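Local atomic coordinates of 11R-lipoxygenase (PDB entry 3VF1), a protein that probably oxygenates polyunsaturated fatty acids at a non-heme iron centre, as an 11R-lipoxygenase whose activity depends on calcium. Residues R32-I42 against A54-D64; D98-I106 against K118-I128. All coordinates share one frame; numbering follows the deposited sequence.

Interaction 1: R32-I42 against A54-D64; sequences RGAGTDASVSI and AFSLDKYFHND. Unlike the reference sequence in segment 54-64: Y60 (reference Asp).
R32 reaches across to lie on the ring of F61. Its CG sits anti to the backbone N (chi1 167°), and a bend at chi2 (75°) turns the rest of the chain over the aromatic face. CG passes the backbone O of D64 at 3.5 Å. CD stands over the ring, 3.9 Å from the F61 centroid, as a CH-pi contact. Beyond it NE and CZ lie over the CG side of that face, and the guanidinium stacks with its plane 21° from the ring's. At the tip, NH2 bonds in the guanidinium plane to G35 O at 2.9 Å, which, with the F61 stack, probably limits its turning. On the opposite guanidinium face, D64 OD1 comes within 4.2 Å of NH2, an attraction of charges alone.

R32 and F61 lie beyond the open end of the antiparallel hairpin of strands 40-46 and 55-57, the latter an edge strand of the PLAT (C2-like) sandwich; G33, G35 and D58 are predicted calcium ligands. A38 CB packs against F61 CE2 at 3.4 Å. S39 OG accepts the K59 backbone N-H at 3.1 Å and gives its own proton to D37 OD1 from above the carboxylate plane. K59 sends its amine to a salt bridge with D71. V40 and L57 exchange two backbone bonds and open the short regular strand pairing; I42 CG2 meets L57 CD1 at 3.6 Å.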
# COMPACT_ATOMS: atom_id res chain seq x y z
N ARG A 32 -16.24 -17.57 -6.39
CA ARG A 32 -16.90 -18.86 -6.51
C ARG A 32 -16.14 -19.93 -5.74
O ARG A 32 -15.02 -20.30 -6.11
CB ARG A 32 -16.99 -19.25 -7.99
CG ARG A 32 -17.38 -20.69 -8.25
CD ARG A 32 -18.86 -20.95 -8.00
NE ARG A 32 -19.24 -22.29 -8.41
CZ ARG A 32 -19.16 -23.38 -7.65
NH1 ARG A 32 -18.71 -23.29 -6.40
NH2 ARG A 32 -19.53 -24.56 -8.13
N GLY A 33 -16.75 -20.43 -4.67
CA GLY A 33 -16.14 -21.47 -3.87
C GLY A 33 -16.27 -22.82 -4.55
O GLY A 33 -16.75 -22.91 -5.68
N ALA A 34 -15.84 -23.88 -3.86
CA ALA A 34 -15.97 -25.23 -4.38
C ALA A 34 -17.23 -25.89 -3.82
O ALA A 34 -17.61 -25.64 -2.68
CB ALA A 34 -14.74 -26.05 -4.03
N GLY A 35 -17.86 -26.72 -4.64
CA GLY A 35 -19.07 -27.42 -4.22
C GLY A 35 -20.21 -27.22 -5.20
O GLY A 35 -19.99 -26.78 -6.33
N THR A 36 -21.42 -27.53 -4.77
CA THR A 36 -22.59 -27.43 -5.63
C THR A 36 -23.78 -26.80 -4.90
O THR A 36 -24.28 -25.76 -5.31
CB THR A 36 -23.02 -28.82 -6.15
OG1 THR A 36 -21.94 -29.41 -6.89
CG2 THR A 36 -24.24 -28.71 -7.05
N ASP A 37 -24.22 -27.45 -3.83
CA ASP A 37 -25.41 -27.01 -3.11
C ASP A 37 -25.12 -25.73 -2.31
O ASP A 37 -24.63 -25.79 -1.18
CB ASP A 37 -25.90 -28.11 -2.17
CG ASP A 37 -27.37 -27.97 -1.82
OD1 ASP A 37 -27.73 -26.98 -1.15
OD2 ASP A 37 -28.16 -28.85 -2.22
N ALA A 38 -25.42 -24.58 -2.91
CA ALA A 38 -25.20 -23.30 -2.25
C ALA A 38 -26.50 -22.74 -1.70
O ALA A 38 -26.64 -21.52 -1.53
CB ALA A 38 -24.58 -22.32 -3.23
N SER A 39 -27.45 -23.62 -1.43
CA SER A 39 -28.75 -23.21 -0.90
C SER A 39 -28.63 -22.63 0.50
O SER A 39 -27.83 -23.10 1.31
CB SER A 39 -29.71 -24.40 -0.88
OG SER A 39 -29.88 -24.94 -2.17
N VAL A 40 -29.43 -21.60 0.78
CA VAL A 40 -29.44 -20.96 2.09
C VAL A 40 -30.86 -20.61 2.48
O VAL A 40 -31.79 -20.78 1.69
CB VAL A 40 -28.59 -19.68 2.10
CG1 VAL A 40 -27.14 -19.99 1.76
CG2 VAL A 40 -29.16 -18.66 1.13
N SER A 41 -31.03 -20.12 3.70
CA SER A 41 -32.33 -19.65 4.16
C SER A 41 -32.24 -18.17 4.50
O SER A 41 -31.21 -17.69 4.97
CB SER A 41 -32.79 -20.45 5.38
OG SER A 41 -31.86 -20.34 6.45
N ILE A 42 -33.32 -17.43 4.26
CA ILE A 42 -33.33 -15.99 4.48
C ILE A 42 -34.49 -15.54 5.37
O ILE A 42 -35.66 -15.68 5.01
CB ILE A 42 -33.38 -15.22 3.14
CG1 ILE A 42 -33.49 -13.72 3.40
CG2 ILE A 42 -34.55 -15.70 2.29
CD1 ILE A 42 -33.31 -12.87 2.16
N ALA A 54 -37.81 -18.44 8.24
CA ALA A 54 -36.68 -18.73 7.36
C ALA A 54 -37.13 -19.35 6.04
O ALA A 54 -37.40 -20.55 5.97
CB ALA A 54 -35.70 -19.66 8.07
N PHE A 55 -37.19 -18.53 4.99
CA PHE A 55 -37.45 -19.04 3.65
C PHE A 55 -36.29 -19.93 3.23
O PHE A 55 -35.25 -19.95 3.88
CB PHE A 55 -37.59 -17.88 2.66
CG PHE A 55 -38.78 -17.01 2.91
CD1 PHE A 55 -40.05 -17.43 2.57
CD2 PHE A 55 -38.63 -15.76 3.49
CE1 PHE A 55 -41.15 -16.62 2.80
CE2 PHE A 55 -39.73 -14.95 3.72
CZ PHE A 55 -40.99 -15.38 3.38
N SER A 56 -36.47 -20.67 2.14
CA SER A 56 -35.42 -21.55 1.64
C SER A 56 -35.04 -21.19 0.21
O SER A 56 -35.79 -21.44 -0.73
CB SER A 56 -35.87 -23.01 1.72
OG SER A 56 -35.85 -23.47 3.06
N LEU A 57 -33.86 -20.60 0.06
CA LEU A 57 -33.34 -20.23 -1.25
C LEU A 57 -32.48 -21.35 -1.82
O LEU A 57 -31.41 -21.65 -1.30
CB LEU A 57 -32.51 -18.95 -1.14
CG LEU A 57 -33.23 -17.76 -0.51
CD1 LEU A 57 -32.29 -16.57 -0.38
CD2 LEU A 57 -34.46 -17.38 -1.32
N ASP A 58 -32.96 -21.96 -2.90
CA ASP A 58 -32.24 -23.05 -3.54
C ASP A 58 -31.29 -22.52 -4.60
O ASP A 58 -31.71 -21.90 -5.57
CB ASP A 58 -33.22 -24.05 -4.17
CG ASP A 58 -34.13 -24.70 -3.14
OD1 ASP A 58 -33.71 -24.84 -1.97
OD2 ASP A 58 -35.27 -25.06 -3.50
N LYS A 59 -30.00 -22.78 -4.41
CA LYS A 59 -28.98 -22.36 -5.37
C LYS A 59 -28.08 -23.54 -5.72
O LYS A 59 -27.49 -24.16 -4.84
CB LYS A 59 -28.15 -21.22 -4.80
CG LYS A 59 -27.03 -20.74 -5.72
CD LYS A 59 -27.57 -20.26 -7.06
CE LYS A 59 -26.45 -19.72 -7.94
NZ LYS A 59 -26.93 -19.33 -9.29
N TYR A 60 -28.00 -23.85 -7.01
CA TYR A 60 -27.17 -24.95 -7.48
C TYR A 60 -26.24 -24.48 -8.59
O TYR A 60 -26.67 -23.82 -9.53
CB TYR A 60 -28.04 -26.10 -7.99
CG TYR A 60 -29.05 -26.59 -6.98
CD1 TYR A 60 -28.67 -27.43 -5.94
CD2 TYR A 60 -30.39 -26.22 -7.06
CE1 TYR A 60 -29.58 -27.89 -5.01
CE2 TYR A 60 -31.31 -26.68 -6.14
CZ TYR A 60 -30.91 -27.51 -5.12
OH TYR A 60 -31.82 -27.96 -4.20
N PHE A 61 -24.96 -24.81 -8.46
CA PHE A 61 -23.97 -24.42 -9.46
C PHE A 61 -23.76 -25.52 -10.49
O PHE A 61 -23.34 -26.63 -10.16
CB PHE A 61 -22.64 -24.07 -8.79
CG PHE A 61 -22.66 -22.77 -8.03
CD1 PHE A 61 -22.73 -21.56 -8.72
CD2 PHE A 61 -22.62 -22.75 -6.65
CE1 PHE A 61 -22.75 -20.36 -8.03
CE2 PHE A 61 -22.64 -21.55 -5.96
CZ PHE A 61 -22.71 -20.36 -6.65
N HIS A 62 -24.07 -25.21 -11.75
CA HIS A 62 -23.94 -26.17 -12.84
C HIS A 62 -22.50 -26.64 -12.98
O HIS A 62 -22.18 -27.80 -12.69
CB HIS A 62 -24.43 -25.56 -14.15
CG HIS A 62 -25.81 -25.00 -14.09
ND1 HIS A 62 -26.07 -23.69 -13.75
CD2 HIS A 62 -27.02 -25.58 -14.31
CE1 HIS A 62 -27.38 -23.48 -13.77
NE2 HIS A 62 -27.98 -24.61 -14.10
N ASN A 63 -21.63 -25.74 -13.42
CA ASN A 63 -20.21 -26.05 -13.57
C ASN A 63 -19.38 -25.32 -12.52
O ASN A 63 -19.93 -24.61 -11.68
CB ASN A 63 -19.72 -25.70 -14.98
CG ASN A 63 -19.96 -24.24 -15.33
OD1 ASN A 63 -19.11 -23.39 -15.09
ND2 ASN A 63 -21.12 -23.96 -15.91
N ASP A 64 -18.07 -25.50 -12.57
CA ASP A 64 -17.18 -24.90 -11.57
C ASP A 64 -16.78 -23.47 -11.95
O ASP A 64 -16.61 -22.62 -11.07
CB ASP A 64 -15.93 -25.75 -11.40
CG ASP A 64 -15.01 -25.22 -10.31
OD1 ASP A 64 -15.52 -24.68 -9.31
OD2 ASP A 64 -13.77 -25.35 -10.46

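Interaction 2: D98-I106 against K118-I128; sequences DWYIAKVII and KYIFPCYRWVI
The side chain of Y100 crosses that of W126 almost at right angles, with its ring plane tilted 55° from the indole. Its CB stands 3.6 Å from the centroid of the six-membered ring, and its phenol turns an edge toward the face of the five-membered ring. With CG anti to the backbone N (chi1 -179°), the Y100 ring also runs on to the backbone of Y124. D98 closes in at the indole rim: its O lies 3.2 Å from W126 CZ3, and its CB touches CE3. Were W126 replaced by an alanine, Y100 would probably lose the face and D98 the rim it packs on, leaving a gap and the tyrosine freer to turn.

Strands 100-109 and 116-124 form an antiparallel hairpin of the PLAT beta sandwich, with corners at A102 and R125. A G1 beta bulge puts Y124 and R125 together opposite I101, while A102 and K103 form a classic bulge against E27. A102 O accepts C123 N at 2.9 Å and sits over the centre of the Y124 ring. Past the bulges, I105 CG1 packs on I120 CD1 at 3.6 Å. Farther out, D192 takes the W126 backbone N-H and K191 adds a cation-pi contact to the indole.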
# COMPACT_ATOMS: atom_id res chain seq x y z
N ASP A 98 -20.06 -22.72 -0.21
CA ASP A 98 -20.19 -21.38 0.34
C ASP A 98 -20.61 -20.41 -0.75
O ASP A 98 -19.94 -20.27 -1.77
CB ASP A 98 -18.87 -20.92 0.97
CG ASP A 98 -18.55 -21.67 2.25
OD1 ASP A 98 -19.50 -22.12 2.94
OD2 ASP A 98 -17.35 -21.81 2.58
N TRP A 99 -21.74 -19.74 -0.53
CA TRP A 99 -22.28 -18.80 -1.49
C TRP A 99 -21.72 -17.40 -1.25
O TRP A 99 -21.94 -16.81 -0.19
CB TRP A 99 -23.81 -18.76 -1.39
CG TRP A 99 -24.49 -18.19 -2.60
CD1 TRP A 99 -23.90 -17.59 -3.67
CD2 TRP A 99 -25.90 -18.17 -2.85
NE1 TRP A 99 -24.86 -17.20 -4.58
CE2 TRP A 99 -26.09 -17.55 -4.10
CE3 TRP A 99 -27.02 -18.62 -2.15
CZ2 TRP A 99 -27.36 -17.36 -4.66
CZ3 TRP A 99 -28.28 -18.44 -2.70
CH2 TRP A 99 -28.43 -17.81 -3.95
N TYR A 100 -21.01 -16.87 -2.24
CA TYR A 100 -20.52 -15.50 -2.17
C TYR A 100 -21.53 -14.58 -2.84
O TYR A 100 -21.67 -14.58 -4.06
CB TYR A 100 -19.15 -15.37 -2.84
CG TYR A 100 -18.59 -13.97 -2.77
CD1 TYR A 100 -17.96 -13.50 -1.62
CD2 TYR A 100 -18.70 -13.10 -3.85
CE1 TYR A 100 -17.45 -12.22 -1.55
CE2 TYR A 100 -18.19 -11.82 -3.79
CZ TYR A 100 -17.57 -11.38 -2.64
OH TYR A 100 -17.07 -10.10 -2.58
N ILE A 101 -22.22 -13.79 -2.02
CA ILE A 101 -23.32 -12.97 -2.50
C ILE A 101 -22.93 -11.50 -2.61
O ILE A 101 -22.43 -10.90 -1.66
CB ILE A 101 -24.54 -13.09 -1.57
CG1 ILE A 101 -25.02 -14.55 -1.52
CG2 ILE A 101 -25.67 -12.17 -2.04
CD1 ILE A 101 -26.11 -14.81 -0.51
N ALA A 102 -23.16 -10.92 -3.79
CA ALA A 102 -22.91 -9.50 -4.01
C ALA A 102 -23.90 -8.67 -3.20
O ALA A 102 -23.51 -7.91 -2.31
CB ALA A 102 -23.01 -9.17 -5.49
N LYS A 103 -25.18 -8.82 -3.52
CA LYS A 103 -26.24 -8.12 -2.79
C LYS A 103 -27.58 -8.81 -2.97
O LYS A 103 -27.76 -9.62 -3.87
CB LYS A 103 -26.33 -6.66 -3.24
CG LYS A 103 -26.67 -6.48 -4.71
CD LYS A 103 -26.56 -5.02 -5.12
CE LYS A 103 -26.80 -4.84 -6.61
NZ LYS A 103 -26.62 -3.43 -7.03
N VAL A 104 -28.53 -8.48 -2.09
CA VAL A 104 -29.87 -9.03 -2.15
C VAL A 104 -30.88 -7.90 -2.33
O VAL A 104 -30.78 -6.85 -1.70
CB VAL A 104 -30.22 -9.82 -0.88
CG1 VAL A 104 -31.64 -10.36 -0.96
CG2 VAL A 104 -29.22 -10.95 -0.67
N ILE A 105 -31.86 -8.12 -3.21
CA ILE A 105 -32.90 -7.13 -3.47
C ILE A 105 -34.27 -7.73 -3.18
O ILE A 105 -34.68 -8.69 -3.82
CB ILE A 105 -32.87 -6.66 -4.93
CG1 ILE A 105 -31.48 -6.14 -5.29
CG2 ILE A 105 -33.93 -5.60 -5.17
CD1 ILE A 105 -31.30 -5.84 -6.77
N ILE A 106 -34.97 -7.15 -2.21
CA ILE A 106 -36.28 -7.65 -1.82
C ILE A 106 -37.37 -6.63 -2.14
O ILE A 106 -37.44 -5.58 -1.52
CB ILE A 106 -36.33 -7.97 -0.32
CG1 ILE A 106 -35.21 -8.94 0.05
CG2 ILE A 106 -37.69 -8.56 0.05
CD1 ILE A 106 -35.12 -9.25 1.53
N LYS A 118 -38.42 -1.41 -3.09
CA LYS A 118 -37.25 -2.29 -3.12
C LYS A 118 -36.31 -1.99 -1.96
O LYS A 118 -36.03 -0.83 -1.65
CB LYS A 118 -36.50 -2.14 -4.44
CG LYS A 118 -37.29 -2.58 -5.66
CD LYS A 118 -36.51 -2.34 -6.94
CE LYS A 118 -37.30 -2.79 -8.16
NZ LYS A 118 -36.58 -2.51 -9.43
N TYR A 119 -35.81 -3.04 -1.32
CA TYR A 119 -34.86 -2.91 -0.23
C TYR A 119 -33.54 -3.58 -0.60
O TYR A 119 -33.44 -4.81 -0.61
CB TYR A 119 -35.43 -3.53 1.05
CG TYR A 119 -36.67 -2.82 1.55
CD1 TYR A 119 -37.88 -2.95 0.89
CD2 TYR A 119 -36.63 -2.04 2.70
CE1 TYR A 119 -39.02 -2.31 1.34
CE2 TYR A 119 -37.77 -1.39 3.16
CZ TYR A 119 -38.96 -1.54 2.48
OH TYR A 119 -40.09 -0.90 2.93
N ILE A 120 -32.54 -2.77 -0.92
CA ILE A 120 -31.24 -3.28 -1.35
C ILE A 120 -30.38 -3.61 -0.14
O ILE A 120 -30.30 -2.83 0.81
CB ILE A 120 -30.49 -2.26 -2.22
CG1 ILE A 120 -31.42 -1.66 -3.29
CG2 ILE A 120 -29.28 -2.91 -2.88
CD1 ILE A 120 -31.91 -2.66 -4.31
N PHE A 121 -29.72 -4.77 -0.18
CA PHE A 121 -28.86 -5.20 0.91
C PHE A 121 -27.45 -5.50 0.40
O PHE A 121 -27.15 -6.63 0.01
CB PHE A 121 -29.45 -6.43 1.59
CG PHE A 121 -30.79 -6.19 2.22
CD1 PHE A 121 -31.95 -6.31 1.47
CD2 PHE A 121 -30.89 -5.84 3.55
CE1 PHE A 121 -33.18 -6.08 2.04
CE2 PHE A 121 -32.12 -5.61 4.13
CZ PHE A 121 -33.27 -5.73 3.37
N PRO A 122 -26.58 -4.48 0.41
CA PRO A 122 -25.19 -4.64 -0.04
C PRO A 122 -24.45 -5.62 0.86
O PRO A 122 -24.34 -5.38 2.07
CB PRO A 122 -24.60 -3.23 0.09
CG PRO A 122 -25.78 -2.31 0.19
CD PRO A 122 -26.84 -3.11 0.87
N CYS A 123 -23.94 -6.71 0.29
CA CYS A 123 -23.37 -7.79 1.08
C CYS A 123 -21.88 -7.99 0.80
O CYS A 123 -21.03 -7.54 1.57
CB CYS A 123 -24.14 -9.09 0.82
SG CYS A 123 -23.56 -10.51 1.77
N TYR A 124 -21.57 -8.67 -0.30
CA TYR A 124 -20.18 -8.95 -0.67
C TYR A 124 -19.48 -9.74 0.43
O TYR A 124 -18.40 -9.37 0.90
CB TYR A 124 -19.44 -7.65 -0.97
CG TYR A 124 -20.14 -6.82 -2.02
CD1 TYR A 124 -20.08 -7.17 -3.36
CD2 TYR A 124 -20.89 -5.70 -1.67
CE1 TYR A 124 -20.72 -6.43 -4.33
CE2 TYR A 124 -21.54 -4.95 -2.63
CZ TYR A 124 -21.45 -5.32 -3.96
OH TYR A 124 -22.10 -4.57 -4.92
N ARG A 125 -20.10 -10.85 0.83
CA ARG A 125 -19.55 -11.73 1.86
C ARG A 125 -19.86 -13.18 1.51
O ARG A 125 -20.78 -13.45 0.74
CB ARG A 125 -20.17 -11.42 3.22
CG ARG A 125 -20.06 -9.97 3.67
CD ARG A 125 -18.70 -9.66 4.25
NE ARG A 125 -18.76 -8.52 5.17
CZ ARG A 125 -19.03 -8.62 6.47
NH1 ARG A 125 -19.29 -9.80 7.03
NH2 ARG A 125 -19.06 -7.53 7.22
N TRP A 126 -19.09 -14.10 2.07
CA TRP A 126 -19.44 -15.51 2.02
C TRP A 126 -20.40 -15.79 3.17
O TRP A 126 -20.20 -15.29 4.28
CB TRP A 126 -18.20 -16.39 2.17
CG TRP A 126 -17.16 -16.18 1.11
CD1 TRP A 126 -16.15 -15.27 1.11
CD2 TRP A 126 -17.02 -16.92 -0.12
NE1 TRP A 126 -15.39 -15.39 -0.03
CE2 TRP A 126 -15.91 -16.39 -0.80
CE3 TRP A 126 -17.73 -17.97 -0.70
CZ2 TRP A 126 -15.49 -16.88 -2.04
CZ3 TRP A 126 -17.32 -18.45 -1.93
CH2 TRP A 126 -16.21 -17.91 -2.58
N VAL A 127 -21.44 -16.58 2.91
CA VAL A 127 -22.40 -16.92 3.97
C VAL A 127 -21.76 -17.81 5.02
O VAL A 127 -21.87 -17.55 6.22
CB VAL A 127 -23.66 -17.61 3.41
CG1 VAL A 127 -24.40 -16.69 2.46
CG2 VAL A 127 -23.31 -18.93 2.72
N ILE A 128 -21.07 -18.86 4.57
CA ILE A 128 -20.45 -19.82 5.48
C ILE A 128 -21.48 -20.39 6.46
O ILE A 128 -22.20 -21.33 6.13
CB ILE A 128 -19.26 -19.20 6.23
CG1 ILE A 128 -18.26 -18.62 5.23
CG2 ILE A 128 -18.58 -20.24 7.11
CD1 ILE A 128 -17.10 -17.89 5.87

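In the fold
Both contacts are antiparallel hairpins of the PLAT domain, but they belong to opposite sheets of the sandwich: interaction 1 joins strands 40-46 and 55-57, interaction 2 strands 100-109 and 116-124. Interaction 1 is the more exposed, much of it loop, joined by backbone bonds, a serine hydroxyl and an arginine stacked on a phenylalanine; interaction 2 is the more buried, with apolar and aromatic packing on a fuller set of backbone bonds. They meet directly. W99 lies between the sheets, its CE3 3.0 Å from A38 O and its CZ3 beside K59 CB, while W126 CH2 packs on G33 N. That junction brings together G33 and D98, both predicted ligands of one calcium ion.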